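Local coordinates for protein phosphodiesterase (Candida albicans, PDB 6CPU) that belongs to the phosphodiesterases of the HD superfamily, mostly helical metal-dependent enzymes, and holds a zinc ion and a magnesium ion, at residues A[229-234]-A[255-260]; A[261-266]-A[274-279]; A[468-473]-A[563-568]; A[475-480]-A[523-528]. All blocks are in the same frame, centred on the assembly; numbering follows the deposited sequence.

Contact 1: residues A[229-234]-A[255-260]; sequences DLVYCV and ELLAFI
Ile260 is the main bump of this contact, and the hollow it fills lies between Val231 and Val234, one helical turn apart on the neighbouring helix. CG2 lies in the hollow, 3.7 Å from Val231 CG1 and near Val234 CB as well, and also comes down on the backbone, 3.8 Å from Val231 O. The other branch runs along Val234: Val234 CG1 touches Ile260 CG1 at 3.7 Å and Ile260 CD1 at the same distance, the two side chains sliding past each other in opposite directions. The first torsion of Ile260 (chi1 -62°) sets this up, with CG2 anti to its own backbone N and CG1 anti to its carbonyl carbon. The fit is reciprocal, because Val231 CG1 projects between Ile260 and Leu257; Leu257 CD2 meets it at 3.9 Å, the two side chains crossing at about a right angle. This is helix-to-helix packing in the all-helical body of the phosphodiesterase fold, where helix 227-242 and helix 253-264 pass 9.6 Å apart at these segments, with 124° between their N-to-C directions. Every touching residue is buried, and only hydrocarbon side chains carry the interface, with no hydrogen bond across it. Other faces of the same helices are covered too: Leu230 and Val234 lean on helix 276-292, Tyr232 and Cys233 meet helix 205-216, and Ala258 and Phe259 pack on helix 177-193. Leu257 is enclosed further by Phe196 and Ile197 from a loop.

Contact 2: residues A[261-266]-A[274-279]; sequences FIVRDT and HNFRHA. With ZN (zinc ion), chain B.
The aliphatic stem of Arg264 lies flat over one face of the Phe276 ring. Arg264 CB stands 3.9 Å from the ring centroid, only 3° off the normal, a CH-pi contact; the chain then moves out across the ring, with Arg264 CG 3.7 Å from Phe276 CD2. A bend at chi3 (80°) turns the guanidinium away, its plane nearly perpendicular to the ring, and carries it to a salt bridge with Asp228 and a hydrogen bond with Phe33 O. Val263 approaches the ring obliquely, Val263 CG1 being 4.3 Å from Phe276 CE1. The segment carrying Phe276 has the sequence HNFRH, matching the HNxxH signature of this phosphodiesterase family. Within it Asn275 is the N-cap of helix 276-292, its OD1 accepting from His278 N at 3.1 Å. While Phe276 reaches toward helix 253-264, His278 directs its ring to the metal, with NE2 2.2 Å from the zinc ion; His349, Asp350, Asp462 and two waters complete the site. One of these waters lies in the plane of the His274 ring, 2.7 Å from His274 NE2, while His274 ND1 is hydrogen-bonded to Glu483.

Contact 3: residues A[468-473]-A[563-568]; sequences RPLRVS and LFWLER
The ring of Phe564 carries a methyl of Leu470 on one face and the indole of Trp565 at its edge. Leu470 CD2 sits almost centrally above the phenyl ring, 3.5 Å from its centroid and 14° off the normal, a close CH-pi contact; at the rim, in the ring plane, comes Trp565 CE3. The indole, in turn, has Phe564 CD2 over one face, displaced toward the rim. Leu470 CD1 reaches the same tryptophan obliquely, 3.8 Å from Trp565 CZ2. CD2 thus serves Phe564 alone, while CD1 lies in the angle between the two rings, a placing set by the extended chi1 of Leu470, with CG anti to the backbone N, and a chi2 of 54°. At the indole edge, in plane, a water accepts from Trp565 NE1 at 2.9 Å and donates to Ser473 OG at 2.7 Å. This bridge satisfies the buried indole N-H and ties the two helices by a polar link beside the apolar one; Ser473 OG is also hydrogen-bonded to Asn465 O. Leu470 and Ser473 lie on the first turn of helix 470-495, which has Pro469 at its N-cap position, whereas the aromatics belong to the C-terminal part of helix 552-569. Leu515 of helix 515-521 touches both Leu470 and Phe564, and the side chain of Trp565 continues onto Ile525, His526 and Gln529 of helix 525-547.

Contact 4: residues A[475-480]-A[523-528]; sequences QWAMVL and PDIHKG
Ala477 and Ile525 make a small, purely apolar contact between helix 470-495 and the beginning of helix 525-547, a buried pair that itself takes no part in the metal site. Only 94 Å² is buried in all, both sides summed, and no hydrogen bond crosses. The central pair is Ala477 CB against Ile525 CG2, 4.0 Å apart, each side chain directed at the other segment; their CA atoms are 6.9 Å apart. Because the alanine side chain is a single methyl, Ile525 can also come near the backbone of the facing helix, its CD1 lying 4.4 Å from Met478 N. The first torsion of Ile525 (chi1 -85°) turns CG2, anti to the backbone N, onto Ala477 CB, and leaves CG1 anti to the carbonyl carbon. The arrangement is ordinary helix packing in the helical phosphodiesterase fold, with the methyl of Ala477 facing the first turn of helix 525-547. The chain enters that helix through Asp524, modelled in a left-handed backbone conformation (phi 90°) but poorly ordered; Asp524 O accepts from Lys527 N at 3.2 Å. Ile525 is closed in further by Ile518 of helix 515-521. Elsewhere on helix 470-495, Trp476 meets His223 edge-to-face and packs on Arg277 and Asp281 of helix 276-292, while Gln475 NE2 is hydrogen-bonded to Pro512 O.

In the fold
From the N terminus, contact 1 closes the loop between helix 227-242 and helix 253-264, and contact 2 follows in series, joining the end of helix 253-264 to helix 276-292 and its zinc ligand. The two touch, as Leu230 packs on Phe276 and Arg277. Much later, contact 3 brings the start of helix 470-495 to the C-terminal helix 552-569, spanning 89 residues; contact 4 falls within that span, pairing helix 470-495 with helix 525-547. Contacts 3 and 4 touch and share helix 470-495. The two pairs of contacts are linked where Arg277 and His278 of contact 2 touch Trp476 of contact 4, although the centres of contacts 2 and 4 lie about 22 Å apart.

Contact 1: residues A[229-234]-A[255-260]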
# COMPACT_ATOMS: atom_id res chain seq x y z
N ASP A 229 -6.46 8.19 9.12
CA ASP A 229 -6.46 7.25 10.25
C ASP A 229 -5.46 6.13 10.00
O ASP A 229 -4.75 5.69 10.89
CB ASP A 229 -7.82 6.57 10.43
CG ASP A 229 -8.94 7.49 10.90
OD1 ASP A 229 -8.70 8.47 11.66
OD2 ASP A 229 -10.10 7.16 10.53
N LEU A 230 -5.46 5.62 8.76
CA LEU A 230 -4.62 4.48 8.41
C LEU A 230 -3.13 4.78 8.54
O LEU A 230 -2.34 3.92 8.94
CB LEU A 230 -4.97 3.98 7.01
CG LEU A 230 -6.34 3.28 6.95
CD1 LEU A 230 -6.89 3.25 5.52
CD2 LEU A 230 -6.29 1.88 7.56
N VAL A 231 -2.74 6.01 8.22
CA VAL A 231 -1.36 6.45 8.43
C VAL A 231 -0.99 6.28 9.90
O VAL A 231 0.08 5.74 10.24
CB VAL A 231 -1.17 7.92 8.00
CG1 VAL A 231 0.17 8.50 8.50
CG2 VAL A 231 -1.25 8.04 6.49
N TYR A 232 -1.87 6.75 10.78
CA TYR A 232 -1.58 6.65 12.22
C TYR A 232 -1.55 5.20 12.69
O TYR A 232 -0.72 4.86 13.52
CB TYR A 232 -2.57 7.45 13.05
CG TYR A 232 -2.05 7.67 14.45
CD1 TYR A 232 -2.48 6.87 15.51
CD2 TYR A 232 -1.12 8.66 14.71
CE1 TYR A 232 -1.99 7.07 16.80
CE2 TYR A 232 -0.63 8.87 16.00
CZ TYR A 232 -1.07 8.07 17.04
OH TYR A 232 -0.58 8.27 18.33
N CYS A 233 -2.44 4.36 12.16
CA CYS A 233 -2.39 2.93 12.45
C CYS A 233 -1.04 2.31 12.11
O CYS A 233 -0.50 1.52 12.89
CB CYS A 233 -3.50 2.18 11.71
SG CYS A 233 -5.18 2.55 12.28
N VAL A 234 -0.48 2.65 10.95
CA VAL A 234 0.83 2.17 10.59
C VAL A 234 1.88 2.64 11.61
O VAL A 234 2.73 1.87 12.04
CB VAL A 234 1.24 2.62 9.18
CG1 VAL A 234 2.67 2.17 8.87
CG2 VAL A 234 0.30 2.04 8.13
N GLU A 255 9.35 11.64 12.03
CA GLU A 255 10.16 10.90 11.08
C GLU A 255 9.44 9.66 10.57
O GLU A 255 9.46 9.37 9.37
CB GLU A 255 11.47 10.50 11.75
CG GLU A 255 12.53 9.92 10.84
CD GLU A 255 13.87 9.82 11.54
OE1 GLU A 255 14.16 10.67 12.42
OE2 GLU A 255 14.63 8.89 11.23
N LEU A 256 8.80 8.92 11.47
CA LEU A 256 7.97 7.77 11.07
C LEU A 256 6.78 8.20 10.23
O LEU A 256 6.50 7.58 9.21
CB LEU A 256 7.49 6.96 12.27
CG LEU A 256 8.47 5.96 12.85
CD1 LEU A 256 7.82 5.22 14.01
CD2 LEU A 256 8.98 4.98 11.80
N LEU A 257 6.09 9.26 10.63
CA LEU A 257 4.98 9.77 9.83
C LEU A 257 5.43 10.19 8.42
O LEU A 257 4.73 9.90 7.45
CB LEU A 257 4.27 10.93 10.52
CG LEU A 257 3.44 10.61 11.78
CD1 LEU A 257 2.76 11.87 12.30
CD2 LEU A 257 2.40 9.53 11.54
N ALA A 258 6.57 10.85 8.29
CA ALA A 258 7.06 11.23 6.95
C ALA A 258 7.21 9.99 6.05
O ALA A 258 6.79 9.99 4.89
CB ALA A 258 8.38 11.99 7.05
N PHE A 259 7.86 8.97 6.58
CA PHE A 259 8.03 7.70 5.89
C PHE A 259 6.69 7.11 5.46
O PHE A 259 6.53 6.66 4.33
CB PHE A 259 8.82 6.74 6.79
CG PHE A 259 8.71 5.28 6.42
CD1 PHE A 259 9.22 4.81 5.22
CD2 PHE A 259 8.13 4.37 7.30
CE1 PHE A 259 9.14 3.47 4.90
CE2 PHE A 259 8.06 3.03 6.98
CZ PHE A 259 8.56 2.58 5.77
N ILE A 260 5.72 7.12 6.37
CA ILE A 260 4.42 6.52 6.08
C ILE A 260 3.64 7.32 5.04
O ILE A 260 2.92 6.74 4.21
CB ILE A 260 3.59 6.33 7.36
CG1 ILE A 260 4.33 5.38 8.30
CG2 ILE A 260 2.20 5.78 7.04
CD1 ILE A 260 3.97 5.57 9.75

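Contact 2: residues A[261-266]-A[274-279]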
# COMPACT_ATOMS: atom_id res chain seq x y z
N PHE A 261 3.77 8.65 5.06
CA PHE A 261 3.15 9.48 4.01
C PHE A 261 3.72 9.13 2.64
O PHE A 261 2.97 9.03 1.65
CB PHE A 261 3.35 10.98 4.28
CG PHE A 261 2.24 11.62 5.04
CD1 PHE A 261 2.17 11.50 6.42
CD2 PHE A 261 1.30 12.40 4.38
CE1 PHE A 261 1.15 12.11 7.13
CE2 PHE A 261 0.28 13.01 5.09
CZ PHE A 261 0.20 12.86 6.46
N ILE A 262 5.03 8.93 2.59
CA ILE A 262 5.72 8.53 1.36
C ILE A 262 5.20 7.18 0.87
O ILE A 262 4.94 7.02 -0.31
CB ILE A 262 7.26 8.39 1.57
CG1 ILE A 262 7.97 9.74 1.80
CG2 ILE A 262 7.92 7.62 0.44
CD1 ILE A 262 7.22 10.98 1.46
N VAL A 263 5.02 6.22 1.79
CA VAL A 263 4.46 4.91 1.44
C VAL A 263 3.04 5.06 0.91
O VAL A 263 2.70 4.50 -0.15
CB VAL A 263 4.46 3.93 2.64
CG1 VAL A 263 3.66 2.68 2.30
CG2 VAL A 263 5.87 3.55 3.04
N ARG A 264 2.20 5.79 1.63
CA ARG A 264 0.80 6.01 1.19
C ARG A 264 0.76 6.59 -0.23
O ARG A 264 -0.05 6.15 -1.06
CB ARG A 264 0.06 6.91 2.17
CG ARG A 264 -1.39 7.14 1.81
CD ARG A 264 -2.09 8.00 2.83
NE ARG A 264 -1.80 9.43 2.65
CZ ARG A 264 -2.38 10.41 3.34
NH1 ARG A 264 -3.23 10.13 4.32
NH2 ARG A 264 -2.09 11.67 3.06
N ASP A 265 1.66 7.52 -0.51
CA ASP A 265 1.76 8.14 -1.83
C ASP A 265 2.13 7.18 -2.98
O ASP A 265 1.91 7.52 -4.15
CB ASP A 265 2.78 9.31 -1.81
CG ASP A 265 2.26 10.55 -1.07
OD1 ASP A 265 1.04 10.65 -0.79
OD2 ASP A 265 3.10 11.45 -0.76
N THR A 266 2.64 6.00 -2.67
CA THR A 266 2.95 5.01 -3.70
C THR A 266 1.77 4.08 -3.99
O THR A 266 1.85 3.31 -4.93
CB THR A 266 4.16 4.14 -3.35
OG1 THR A 266 3.87 3.29 -2.24
CG2 THR A 266 5.38 5.01 -3.03
N HIS A 274 -6.66 -2.97 -4.06
CA HIS A 274 -5.20 -2.86 -3.86
C HIS A 274 -4.73 -1.42 -3.64
O HIS A 274 -3.98 -0.86 -4.43
CB HIS A 274 -4.46 -3.50 -5.04
CG HIS A 274 -4.61 -4.99 -5.08
ND1 HIS A 274 -5.52 -5.63 -5.89
CD2 HIS A 274 -4.00 -5.96 -4.36
CE1 HIS A 274 -5.44 -6.93 -5.69
NE2 HIS A 274 -4.53 -7.16 -4.77
N ASN A 275 -5.18 -0.86 -2.53
CA ASN A 275 -4.85 0.51 -2.14
C ASN A 275 -4.13 0.49 -0.80
O ASN A 275 -3.74 -0.57 -0.31
CB ASN A 275 -6.12 1.35 -2.09
CG ASN A 275 -7.17 0.75 -1.18
OD1 ASN A 275 -6.88 0.01 -0.26
ND2 ASN A 275 -8.41 1.07 -1.46
N PHE A 276 -3.89 1.67 -0.24
CA PHE A 276 -3.16 1.77 1.04
C PHE A 276 -3.92 1.06 2.16
O PHE A 276 -3.31 0.45 3.03
CB PHE A 276 -2.97 3.24 1.36
CG PHE A 276 -2.21 3.49 2.62
CD1 PHE A 276 -0.92 3.03 2.76
CD2 PHE A 276 -2.78 4.26 3.63
CE1 PHE A 276 -0.22 3.28 3.93
CE2 PHE A 276 -2.07 4.53 4.79
CZ PHE A 276 -0.80 4.04 4.94
N ARG A 277 -5.25 1.10 2.11
CA ARG A 277 -6.08 0.40 3.12
C ARG A 277 -5.78 -1.11 3.15
O ARG A 277 -5.67 -1.68 4.24
CB ARG A 277 -7.57 0.69 2.91
CG ARG A 277 -8.53 -0.04 3.85
CD ARG A 277 -9.98 0.39 3.69
NE ARG A 277 -10.13 1.80 4.01
CZ ARG A 277 -10.19 2.80 3.15
NH1 ARG A 277 -10.20 2.59 1.83
NH2 ARG A 277 -10.26 4.04 3.60
N HIS A 278 -5.63 -1.73 1.98
CA HIS A 278 -5.24 -3.16 1.88
C HIS A 278 -3.87 -3.41 2.48
O HIS A 278 -3.68 -4.37 3.22
CB HIS A 278 -5.29 -3.67 0.43
CG HIS A 278 -4.67 -5.02 0.21
ND1 HIS A 278 -5.15 -6.17 0.81
CD2 HIS A 278 -3.61 -5.40 -0.54
CE1 HIS A 278 -4.41 -7.20 0.43
NE2 HIS A 278 -3.46 -6.76 -0.38
N ALA A 279 -2.91 -2.54 2.16
CA ALA A 279 -1.57 -2.66 2.71
C ALA A 279 -1.59 -2.64 4.24
O ALA A 279 -0.91 -3.46 4.91
CB ALA A 279 -0.67 -1.56 2.18
ZN ZN B . -1.82 -7.80 -1.38
O HOH W 1 -3.45 -8.47 -2.71
O HOH W 2 -0.56 -9.01 -2.66

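Contact 3: residues A[468-473]-A[563-568]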
# COMPACT_ATOMS: atom_id res chain seq x y z
N ARG A 468 -11.06 -13.00 8.57
CA ARG A 468 -11.66 -11.97 9.43
C ARG A 468 -13.09 -12.38 9.75
O ARG A 468 -13.71 -13.10 8.96
CB ARG A 468 -11.72 -10.61 8.73
CG ARG A 468 -10.39 -10.07 8.22
CD ARG A 468 -9.45 -9.70 9.34
NE ARG A 468 -8.31 -8.93 8.83
CZ ARG A 468 -7.33 -8.43 9.60
NH1 ARG A 468 -7.34 -8.62 10.92
NH2 ARG A 468 -6.33 -7.75 9.04
N PRO A 469 -13.64 -11.87 10.86
CA PRO A 469 -15.06 -12.09 11.13
C PRO A 469 -15.98 -11.70 9.98
O PRO A 469 -15.68 -10.79 9.20
CB PRO A 469 -15.32 -11.23 12.37
CG PRO A 469 -14.02 -11.28 13.10
CD PRO A 469 -12.97 -11.22 12.00
N LEU A 470 -17.10 -12.41 9.89
CA LEU A 470 -17.97 -12.41 8.73
C LEU A 470 -18.32 -11.05 8.13
O LEU A 470 -18.24 -10.89 6.91
CB LEU A 470 -19.27 -13.16 9.07
CG LEU A 470 -20.28 -13.43 7.95
CD1 LEU A 470 -19.64 -14.14 6.76
CD2 LEU A 470 -21.44 -14.24 8.49
N ARG A 471 -18.71 -10.09 8.96
CA ARG A 471 -19.15 -8.79 8.44
C ARG A 471 -18.02 -8.05 7.71
O ARG A 471 -18.23 -7.50 6.63
CB ARG A 471 -19.67 -7.92 9.58
CG ARG A 471 -20.47 -6.70 9.12
CD ARG A 471 -20.94 -5.90 10.34
NE ARG A 471 -19.78 -5.51 11.14
CZ ARG A 471 -18.96 -4.50 10.85
NH1 ARG A 471 -19.17 -3.74 9.78
NH2 ARG A 471 -17.93 -4.25 11.64
N VAL A 472 -16.84 -8.05 8.32
CA VAL A 472 -15.67 -7.39 7.74
C VAL A 472 -15.22 -8.16 6.50
O VAL A 472 -14.82 -7.55 5.51
CB VAL A 472 -14.51 -7.32 8.76
CG1 VAL A 472 -13.23 -6.80 8.10
CG2 VAL A 472 -14.89 -6.44 9.94
N SER A 473 -15.28 -9.49 6.57
CA SER A 473 -14.88 -10.34 5.46
C SER A 473 -15.73 -10.05 4.25
O SER A 473 -15.22 -10.01 3.13
CB SER A 473 -14.97 -11.82 5.86
OG SER A 473 -14.42 -12.68 4.87
N LEU A 563 -19.40 -22.07 6.46
CA LEU A 563 -20.73 -22.59 6.79
C LEU A 563 -21.82 -21.59 6.43
O LEU A 563 -22.85 -21.96 5.86
CB LEU A 563 -20.82 -22.97 8.27
CG LEU A 563 -19.97 -24.16 8.72
CD1 LEU A 563 -20.10 -24.36 10.22
CD2 LEU A 563 -20.35 -25.42 7.95
N PHE A 564 -21.60 -20.32 6.76
CA PHE A 564 -22.56 -19.27 6.45
C PHE A 564 -22.74 -19.10 4.95
O PHE A 564 -23.86 -18.93 4.47
CB PHE A 564 -22.12 -17.93 7.07
CG PHE A 564 -23.04 -16.78 6.76
CD1 PHE A 564 -24.06 -16.43 7.63
CD2 PHE A 564 -22.89 -16.06 5.58
CE1 PHE A 564 -24.91 -15.38 7.33
CE2 PHE A 564 -23.73 -15.01 5.29
CZ PHE A 564 -24.75 -14.67 6.16
N TRP A 565 -21.63 -19.10 4.21
CA TRP A 565 -21.68 -18.93 2.77
C TRP A 565 -22.34 -20.14 2.11
O TRP A 565 -23.12 -19.98 1.17
CB TRP A 565 -20.28 -18.69 2.18
CG TRP A 565 -19.66 -17.36 2.58
CD1 TRP A 565 -18.44 -17.17 3.15
CD2 TRP A 565 -20.24 -16.06 2.42
NE1 TRP A 565 -18.22 -15.83 3.36
CE2 TRP A 565 -19.31 -15.12 2.93
CE3 TRP A 565 -21.46 -15.59 1.91
CZ2 TRP A 565 -19.56 -13.75 2.94
CZ3 TRP A 565 -21.71 -14.23 1.92
CH2 TRP A 565 -20.76 -13.32 2.42
N LEU A 566 -22.01 -21.33 2.60
CA LEU A 566 -22.70 -22.56 2.18
C LEU A 566 -24.21 -22.48 2.44
O LEU A 566 -25.01 -22.85 1.58
CB LEU A 566 -22.13 -23.78 2.91
CG LEU A 566 -20.76 -24.27 2.44
CD1 LEU A 566 -20.14 -25.21 3.46
CD2 LEU A 566 -20.86 -24.93 1.07
N GLU A 567 -24.58 -21.98 3.62
CA GLU A 567 -25.99 -21.85 4.02
C GLU A 567 -26.83 -21.00 3.06
O GLU A 567 -28.01 -21.29 2.86
CB GLU A 567 -26.12 -21.27 5.44
CG GLU A 567 -26.00 -22.31 6.55
CD GLU A 567 -27.32 -23.03 6.84
OE1 GLU A 567 -28.12 -23.22 5.90
OE2 GLU A 567 -27.55 -23.40 8.01
N ARG A 568 -26.24 -19.97 2.46
CA ARG A 568 -26.99 -19.15 1.50
C ARG A 568 -26.72 -19.51 0.04
O ARG A 568 -27.37 -18.97 -0.86
CB ARG A 568 -26.83 -17.65 1.76
CG ARG A 568 -25.41 -17.13 1.91
CD ARG A 568 -25.26 -15.77 1.24
NE ARG A 568 -26.49 -14.97 1.30
CZ ARG A 568 -26.85 -14.06 0.39
NH1 ARG A 568 -26.10 -13.81 -0.68
NH2 ARG A 568 -27.99 -13.40 0.55
O HOH W 3 -15.47 -15.01 3.96

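Contact 4: residues A[475-480]-A[523-528]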
# COMPACT_ATOMS: atom_id res chain seq x y z
N GLN A 475 -17.31 -7.16 3.59
CA GLN A 475 -17.00 -5.81 3.08
C GLN A 475 -15.82 -5.88 2.11
O GLN A 475 -15.85 -5.26 1.06
CB GLN A 475 -16.65 -4.87 4.24
CG GLN A 475 -17.84 -4.46 5.09
CD GLN A 475 -17.45 -3.55 6.23
OE1 GLN A 475 -16.42 -3.74 6.87
NE2 GLN A 475 -18.29 -2.56 6.51
N TRP A 476 -14.80 -6.65 2.48
CA TRP A 476 -13.63 -6.87 1.61
C TRP A 476 -14.03 -7.57 0.31
O TRP A 476 -13.56 -7.21 -0.76
CB TRP A 476 -12.57 -7.70 2.33
CG TRP A 476 -11.75 -6.92 3.30
CD1 TRP A 476 -11.72 -7.05 4.66
CD2 TRP A 476 -10.82 -5.88 2.98
NE1 TRP A 476 -10.83 -6.15 5.20
CE2 TRP A 476 -10.27 -5.42 4.19
CE3 TRP A 476 -10.42 -5.29 1.78
CZ2 TRP A 476 -9.32 -4.40 4.24
CZ3 TRP A 476 -9.47 -4.27 1.83
CH2 TRP A 476 -8.95 -3.83 3.05
N ALA A 477 -14.90 -8.58 0.40
CA ALA A 477 -15.37 -9.29 -0.79
C ALA A 477 -16.02 -8.36 -1.79
O ALA A 477 -15.87 -8.51 -3.00
CB ALA A 477 -16.34 -10.40 -0.39
N MET A 478 -16.77 -7.39 -1.27
CA MET A 478 -17.41 -6.40 -2.10
C MET A 478 -16.41 -5.50 -2.85
O MET A 478 -16.57 -5.27 -4.05
CB MET A 478 -18.30 -5.52 -1.23
CG MET A 478 -18.89 -4.33 -1.95
SD MET A 478 -20.33 -3.72 -1.07
CE MET A 478 -20.75 -2.32 -2.09
N VAL A 479 -15.42 -4.97 -2.16
CA VAL A 479 -14.46 -4.08 -2.84
C VAL A 479 -13.56 -4.87 -3.80
O VAL A 479 -13.23 -4.36 -4.87
CB VAL A 479 -13.67 -3.18 -1.86
CG1 VAL A 479 -14.66 -2.35 -1.03
CG2 VAL A 479 -12.74 -3.98 -0.97
N LEU A 480 -13.23 -6.11 -3.46
CA LEU A 480 -12.49 -7.00 -4.36
C LEU A 480 -13.27 -7.23 -5.65
O LEU A 480 -12.70 -7.17 -6.74
CB LEU A 480 -12.12 -8.33 -3.67
CG LEU A 480 -11.20 -9.29 -4.45
CD1 LEU A 480 -9.87 -8.63 -4.83
CD2 LEU A 480 -10.92 -10.56 -3.67
N PRO A 523 -26.00 -9.99 -4.31
CA PRO A 523 -26.07 -11.39 -3.92
C PRO A 523 -25.15 -12.18 -4.85
O PRO A 523 -24.79 -11.68 -5.91
CB PRO A 523 -27.54 -11.75 -4.15
CG PRO A 523 -28.00 -10.81 -5.21
CD PRO A 523 -27.23 -9.54 -4.99
N ASP A 524 -24.77 -13.38 -4.43
CA ASP A 524 -23.79 -14.22 -5.14
C ASP A 524 -22.34 -13.98 -4.68
O ASP A 524 -21.43 -14.66 -5.17
CB ASP A 524 -23.95 -14.19 -6.68
CG ASP A 524 -23.17 -13.05 -7.37
OD1 ASP A 524 -23.66 -12.58 -8.42
OD2 ASP A 524 -22.09 -12.64 -6.90
N ILE A 525 -22.14 -13.05 -3.75
CA ILE A 525 -20.84 -12.91 -3.06
C ILE A 525 -20.38 -14.27 -2.54
O ILE A 525 -19.19 -14.59 -2.61
CB ILE A 525 -20.92 -11.90 -1.88
CG1 ILE A 525 -20.71 -10.47 -2.39
CG2 ILE A 525 -19.86 -12.22 -0.82
CD1 ILE A 525 -20.65 -9.42 -1.30
N HIS A 526 -21.33 -15.05 -2.03
CA HIS A 526 -21.05 -16.36 -1.44
C HIS A 526 -20.20 -17.28 -2.32
O HIS A 526 -19.35 -18.01 -1.79
CB HIS A 526 -22.37 -17.06 -1.07
CG HIS A 526 -23.26 -17.37 -2.23
ND1 HIS A 526 -24.25 -16.50 -2.66
CD2 HIS A 526 -23.33 -18.45 -3.04
CE1 HIS A 526 -24.88 -17.03 -3.69
NE2 HIS A 526 -24.34 -18.21 -3.94
N LYS A 527 -20.40 -17.26 -3.63
CA LYS A 527 -19.72 -18.24 -4.49
C LYS A 527 -18.25 -17.90 -4.76
O LYS A 527 -17.43 -18.81 -4.93
CB LYS A 527 -20.50 -18.53 -5.78
CG LYS A 527 -20.70 -17.37 -6.74
CD LYS A 527 -21.81 -17.69 -7.72
CE LYS A 527 -22.04 -16.56 -8.71
NZ LYS A 527 -23.42 -16.59 -9.27
N GLY A 528 -17.92 -16.62 -4.76
CA GLY A 528 -16.51 -16.21 -4.79
C GLY A 528 -15.76 -16.70 -3.55
O GLY A 528 -14.63 -17.16 -3.65